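Local coordinates for uridylate-specific endoribonuclease nsp11 (Prrsv 16244b, PDB 5EYI), which probably degrades 5'-polyuridines made during viral RNA replication, as a uridylate-specific endoribonuclease, preventing activation of host double-stranded RNA sensors, at residues 76-80 with 107-112; 207-211 with 220-224. The protein carries 1 engineered substitution. All coordinates share one frame; numbering follows the deposited sequence.

Interaction 1: 76-80 with 107-112; sequences SVFLG and TGRIEV
The carbonyl oxygen of Thr107 takes two donors from the other segment. Gly80 N gives it a hydrogen bond of 3.0 Å to Thr107 O that is close to straight, 166° at the hydrogen, although the donor stands 28° out of the carbonyl plane. The second is weaker, a C-H...O contact in which Leu79 CA lies 3.3 Å from Thr107 O. Just beyond this carbonyl the chain turns into helix 109-112, with Gly108 at its N-cap position and with a positive phi. Gly108 has no side chain, and its backbone passes close to that of Leu79, the CA atoms of Gly108 and Leu79 lying 4.9 Å apart. Strand 76-78 is an outer strand of the small antiparallel sheet 6-7/71-73/76-78 in the N-terminal domain, whereas the helix belongs to the part assigned to the NendoU family, and the contact therefore bridges the two regions. Val112 supplies the apolar side of that bridge with both its methyls. Its CG1 meets Val77 CG1 at 3.5 Å, a branch of Val77 that is set anti to the backbone N (chi1 179°) and also reaches Glu111 CB. The other methyl, Val112 CG2, presses on Leu79 CD1 at 3.4 Å, tighter than an ordinary van der Waals contact. The same methyl, Leu79 CD1, lies 4.0 Å from Arg109 CG, the two side chains crossing at about a right angle. Beyond that carbon the arginine bends at chi3, and Arg109 NE donates to Thr107 OG1 at 2.9 Å, close to the guanidinium plane. Outside the two segments, Asp182 O accepts from both Thr107 OG1 and Arg109 NH2, Glu122 forms a salt bridge with Arg109, and Glu111 forms one with Lys10.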
loop_
_atom_site.group_PDB
_atom_site.type_symbol
_atom_site.label_atom_id
_atom_site.label_comp_id
_atom_site.label_asym_id
_atom_site.label_seq_id
_atom_site.Cartn_x
_atom_site.Cartn_y
_atom_site.Cartn_z
ATOM N N SER A 76 -14.884 24.295 22.428
ATOM C CA SER A 76 -14.802 22.901 22.865
ATOM C C SER A 76 -14.800 21.942 21.684
ATOM O O SER A 76 -15.553 22.121 20.719
ATOM C CB SER A 76 -15.971 22.559 23.784
ATOM O OG SER A 76 -15.987 23.430 24.901
ATOM N N VAL A 77 -13.948 20.925 21.793
ATOM C CA VAL A 77 -13.830 19.860 20.816
ATOM C C VAL A 77 -14.565 18.645 21.361
ATOM O O VAL A 77 -14.417 18.297 22.538
ATOM C CB VAL A 77 -12.350 19.483 20.587
ATOM C CG1 VAL A 77 -12.222 18.352 19.579
ATOM C CG2 VAL A 77 -11.551 20.694 20.126
ATOM N N PHE A 78 -15.334 17.990 20.499
ATOM C CA PHE A 78 -16.047 16.773 20.859
ATOM C C PHE A 78 -15.656 15.643 19.924
ATOM O O PHE A 78 -15.379 15.861 18.733
ATOM C CB PHE A 78 -17.556 17.011 20.819
ATOM C CG PHE A 78 -18.006 18.085 21.763
ATOM C CD1 PHE A 78 -18.022 19.415 21.365
ATOM C CD2 PHE A 78 -18.355 17.771 23.074
ATOM C CE1 PHE A 78 -18.411 20.417 22.246
ATOM C CE2 PHE A 78 -18.742 18.769 23.967
ATOM C CZ PHE A 78 -18.772 20.096 23.552
ATOM N N LEU A 79 -15.631 14.441 20.486
ATOM C CA LEU A 79 -15.425 13.217 19.723
ATOM C C LEU A 79 -16.597 12.955 18.789
ATOM O O LEU A 79 -17.743 13.221 19.135
ATOM C CB LEU A 79 -15.258 12.014 20.665
ATOM C CG LEU A 79 -13.858 11.632 21.173
ATOM C CD1 LEU A 79 -12.848 12.765 21.139
ATOM C CD2 LEU A 79 -13.926 11.020 22.559
ATOM N N GLY A 80 -16.295 12.427 17.610
ATOM C CA GLY A 80 -17.309 11.912 16.724
ATOM C C GLY A 80 -17.859 10.602 17.271
ATOM O O GLY A 80 -17.160 9.862 17.981
ATOM N N THR A 107 -11.542 11.646 14.140
ATOM C CA THR A 107 -12.574 11.515 15.174
ATOM C C THR A 107 -12.516 12.548 16.287
ATOM O O THR A 107 -13.364 12.528 17.180
ATOM C CB THR A 107 -12.485 10.128 15.812
ATOM O OG1 THR A 107 -11.156 9.929 16.311
ATOM C CG2 THR A 107 -12.812 9.068 14.787
ATOM N N GLY A 108 -11.520 13.433 16.258
ATOM C CA GLY A 108 -11.316 14.417 17.321
ATOM C C GLY A 108 -10.483 13.924 18.487
ATOM O O GLY A 108 -10.195 14.699 19.415
ATOM N N ARG A 109 -10.062 12.661 18.449
ATOM C CA ARG A 109 -9.323 12.077 19.578
ATOM C C ARG A 109 -7.949 12.703 19.777
ATOM O O ARG A 109 -7.513 12.912 20.924
ATOM C CB ARG A 109 -9.188 10.568 19.419
ATOM C CG ARG A 109 -10.428 9.843 19.889
ATOM C CD ARG A 109 -10.290 8.356 19.728
ATOM N NE ARG A 109 -10.424 7.936 18.343
ATOM C CZ ARG A 109 -10.475 6.667 17.948
ATOM N NH1 ARG A 109 -10.425 5.684 18.850
ATOM N NH2 ARG A 109 -10.594 6.383 16.654
ATOM N N ILE A 110 -7.271 12.989 18.671
ATOM C CA ILE A 110 -5.988 13.693 18.742
ATOM C C ILE A 110 -6.149 15.068 19.425
ATOM O O ILE A 110 -5.392 15.397 20.328
ATOM C CB ILE A 110 -5.323 13.803 17.349
ATOM C CG1 ILE A 110 -4.791 12.430 16.923
ATOM C CG2 ILE A 110 -4.173 14.805 17.352
ATOM C CD1 ILE A 110 -4.587 12.289 15.431
ATOM N N GLU A 111 -7.164 15.835 19.035
ATOM C CA GLU A 111 -7.310 17.206 19.531
ATOM C C GLU A 111 -7.627 17.239 21.024
ATOM O O GLU A 111 -7.101 18.092 21.729
ATOM C CB GLU A 111 -8.344 18.006 18.735
ATOM C CG GLU A 111 -7.868 18.455 17.350
ATOM C CD GLU A 111 -7.885 17.341 16.308
ATOM O OE1 GLU A 111 -8.320 16.205 16.621
ATOM O OE2 GLU A 111 -7.449 17.603 15.169
ATOM N N VAL A 112 -8.454 16.313 21.510
ATOM C CA VAL A 112 -8.743 16.239 22.958
ATOM C C VAL A 112 -7.794 15.338 23.735
ATOM O O VAL A 112 -7.884 15.294 24.950
ATOM C CB VAL A 112 -10.208 15.848 23.274
ATOM C CG1 VAL A 112 -11.161 16.751 22.522
ATOM C CG2 VAL A 112 -10.505 14.394 22.964
#

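Interaction 2: 207-211 with 220-224; sequences FKEVR and AYFQL
A beta hairpin in the NendoU part of the chain, strands 208-215 and 219-223, brings Arg211 opposite Gln223 at the end farthest from its turn. The two form an antiparallel hydrogen-bonded pair. Arg211 N donates to Gln223 O at 2.9 Å, almost straight at 172° and in the carbonyl plane. In return Gln223 N reaches Arg211 O at 2.8 Å; the angle at its hydrogen is bent to 132°, yet the nitrogen sits nearly on the line of the C=O bond. Arg211 O also receives a C-H...O contact from Phe222 CA. The side chains of the pair run alongside each other in the same direction, the arginine extended from CG to NE, and their flat ends are turned 51° apart. His193 of the second subunit packs on both residues.

Val210 divides its two methyls between neighbours in 220-224. Its CG2, set between the backbone N and the carbonyl carbon, comes obliquely to the Phe222 ring, with Val210 CG2 3.6 Å from Phe222 CD1, while Val210 CG1 meets Leu224 CD2 at 3.7 Å. Met203 of strand 198-205 touches both Val210 and Phe222. Lys208 folds back through bends at chi2, chi3 and chi4, which lays its amine over the same leucine methyl, with Lys208 NZ 3.5 Å from Leu224 CD2. Two residues before Gln223, the ring of Tyr221 meets that of His146, predicted to be an active-site residue. The hairpin forms two strands of the antiparallel sheet 198-205/208-215/219-223, whose edge strand reaches the probable catalytic site, as in the C-terminal catalytic domain of the EndoU nucleases.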
loop_
_atom_site.group_PDB
_atom_site.type_symbol
_atom_site.label_atom_id
_atom_site.label_comp_id
_atom_site.label_asym_id
_atom_site.label_seq_id
_atom_site.Cartn_x
_atom_site.Cartn_y
_atom_site.Cartn_z
ATOM N N PHE A 207 -10.999 15.171 3.737
ATOM C CA PHE A 207 -10.878 15.754 2.386
ATOM C C PHE A 207 -9.449 15.961 1.856
ATOM O O PHE A 207 -9.255 16.711 0.916
ATOM C CB PHE A 207 -11.669 17.070 2.271
ATOM C CG PHE A 207 -13.128 16.932 2.611
ATOM C CD1 PHE A 207 -14.008 16.328 1.715
ATOM C CD2 PHE A 207 -13.625 17.415 3.816
ATOM C CE1 PHE A 207 -15.354 16.208 2.015
ATOM C CE2 PHE A 207 -14.975 17.296 4.123
ATOM C CZ PHE A 207 -15.842 16.693 3.216
ATOM N N LYS A 208 -8.461 15.286 2.430
ATOM C CA LYS A 208 -7.091 15.349 1.948
ATOM C C LYS A 208 -6.814 14.031 1.239
ATOM O O LYS A 208 -7.075 12.968 1.790
ATOM C CB LYS A 208 -6.141 15.562 3.125
ATOM C CG LYS A 208 -4.662 15.321 2.867
ATOM C CD LYS A 208 -3.942 16.553 2.367
ATOM C CE LYS A 208 -3.543 17.467 3.515
ATOM N NZ LYS A 208 -2.354 16.959 4.259
ATOM N N GLU A 209 -6.275 14.108 0.026
ATOM C CA GLU A 209 -5.879 12.914 -0.728
ATOM C C GLU A 209 -4.746 12.204 -0.015
ATOM O O GLU A 209 -3.706 12.794 0.246
ATOM C CB GLU A 209 -5.434 13.278 -2.149
ATOM C CG GLU A 209 -6.572 13.697 -3.071
ATOM C CD GLU A 209 -7.424 12.538 -3.576
ATOM O OE1 GLU A 209 -8.382 12.823 -4.330
ATOM O OE2 GLU A 209 -7.159 11.350 -3.234
ATOM N N VAL A 210 -4.970 10.943 0.326
ATOM C CA VAL A 210 -3.974 10.130 1.016
ATOM C C VAL A 210 -3.901 8.786 0.336
ATOM O O VAL A 210 -4.747 8.465 -0.504
ATOM C CB VAL A 210 -4.326 9.932 2.512
ATOM C CG1 VAL A 210 -4.387 11.276 3.234
ATOM C CG2 VAL A 210 -5.647 9.173 2.699
ATOM N N ARG A 211 -2.905 8.002 0.725
ATOM C CA ARG A 211 -2.791 6.616 0.318
ATOM C C ARG A 211 -2.748 5.728 1.554
ATOM O O ARG A 211 -2.097 6.063 2.535
ATOM C CB ARG A 211 -1.539 6.409 -0.537
ATOM C CG ARG A 211 -1.564 7.190 -1.848
ATOM C CD ARG A 211 -0.295 7.007 -2.671
ATOM N NE ARG A 211 -0.215 7.976 -3.768
ATOM C CZ ARG A 211 0.213 9.240 -3.670
ATOM N NH1 ARG A 211 0.625 9.752 -2.510
ATOM N NH2 ARG A 211 0.227 10.011 -4.758
ATOM N N ALA A 220 -0.683 -1.882 8.095
ATOM C CA ALA A 220 -1.340 -0.874 7.285
ATOM C C ALA A 220 -1.049 0.498 7.864
ATOM O O ALA A 220 -0.972 0.664 9.081
ATOM C CB ALA A 220 -2.837 -1.110 7.211
ATOM N N TYR A 221 -0.870 1.465 6.981
ATOM C CA TYR A 221 -0.603 2.826 7.392
ATOM C C TYR A 221 -0.937 3.784 6.285
ATOM O O TYR A 221 -0.932 3.410 5.100
ATOM C CB TYR A 221 0.854 3.010 7.817
ATOM C CG TYR A 221 1.916 2.691 6.774
ATOM C CD1 TYR A 221 2.687 1.540 6.871
ATOM C CD2 TYR A 221 2.178 3.563 5.720
ATOM C CE1 TYR A 221 3.682 1.260 5.942
ATOM C CE2 TYR A 221 3.153 3.289 4.784
ATOM C CZ TYR A 221 3.913 2.141 4.896
ATOM O OH TYR A 221 4.903 1.876 3.958
ATOM N N PHE A 222 -1.218 5.015 6.691
ATOM C CA PHE A 222 -1.529 6.087 5.769
ATOM C C PHE A 222 -0.271 6.830 5.393
ATOM O O PHE A 222 0.719 6.822 6.121
ATOM C CB PHE A 222 -2.515 7.069 6.378
ATOM C CG PHE A 222 -3.936 6.627 6.294
ATOM C CD1 PHE A 222 -4.625 6.707 5.085
ATOM C CD2 PHE A 222 -4.596 6.159 7.415
ATOM C CE1 PHE A 222 -5.949 6.331 4.999
ATOM C CE2 PHE A 222 -5.919 5.776 7.338
ATOM C CZ PHE A 222 -6.597 5.862 6.130
ATOM N N GLN A 223 -0.351 7.500 4.259
ATOM C CA GLN A 223 0.760 8.260 3.711
ATOM C C GLN A 223 0.170 9.446 2.937
ATOM O O GLN A 223 -0.903 9.330 2.336
ATOM C CB GLN A 223 1.587 7.303 2.841
ATOM C CG GLN A 223 2.861 7.860 2.258
ATOM C CD GLN A 223 2.718 8.484 0.874
ATOM O OE1 GLN A 223 3.661 9.079 0.351
ATOM N NE2 GLN A 223 1.557 8.342 0.273
ATOM N N LEU A 224 0.848 10.590 2.977
ATOM C CA LEU A 224 0.365 11.813 2.309
ATOM C C LEU A 224 1.079 11.975 0.982
ATOM O O LEU A 224 2.234 12.402 0.965
ATOM C CB LEU A 224 0.631 13.057 3.171
ATOM C CG LEU A 224 -0.141 13.219 4.471
ATOM C CD1 LEU A 224 0.487 14.322 5.315
ATOM C CD2 LEU A 224 -1.598 13.532 4.196
#

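How the interactions relate
From the N terminus the chain gives one strand to the small sheet, three to the larger mixed sheet, then the hairpin 71-73/76-78 that completes the small sheet, and returns to the mixed sheet with strands 85-93 and 96-98 before interaction 1 closes the loop at 107-112. Only near the C terminus does interaction 2 close a much shorter loop, the hairpin between 207-211 and 220-224. The two are in series, neither nesting nor crossing. The centres of interactions 1 and 2 are about 20 Å apart, on opposite sides of the chain's centre. Interaction 1 joins the N-terminal domain to the NendoU part, whereas interaction 2 works within the latter.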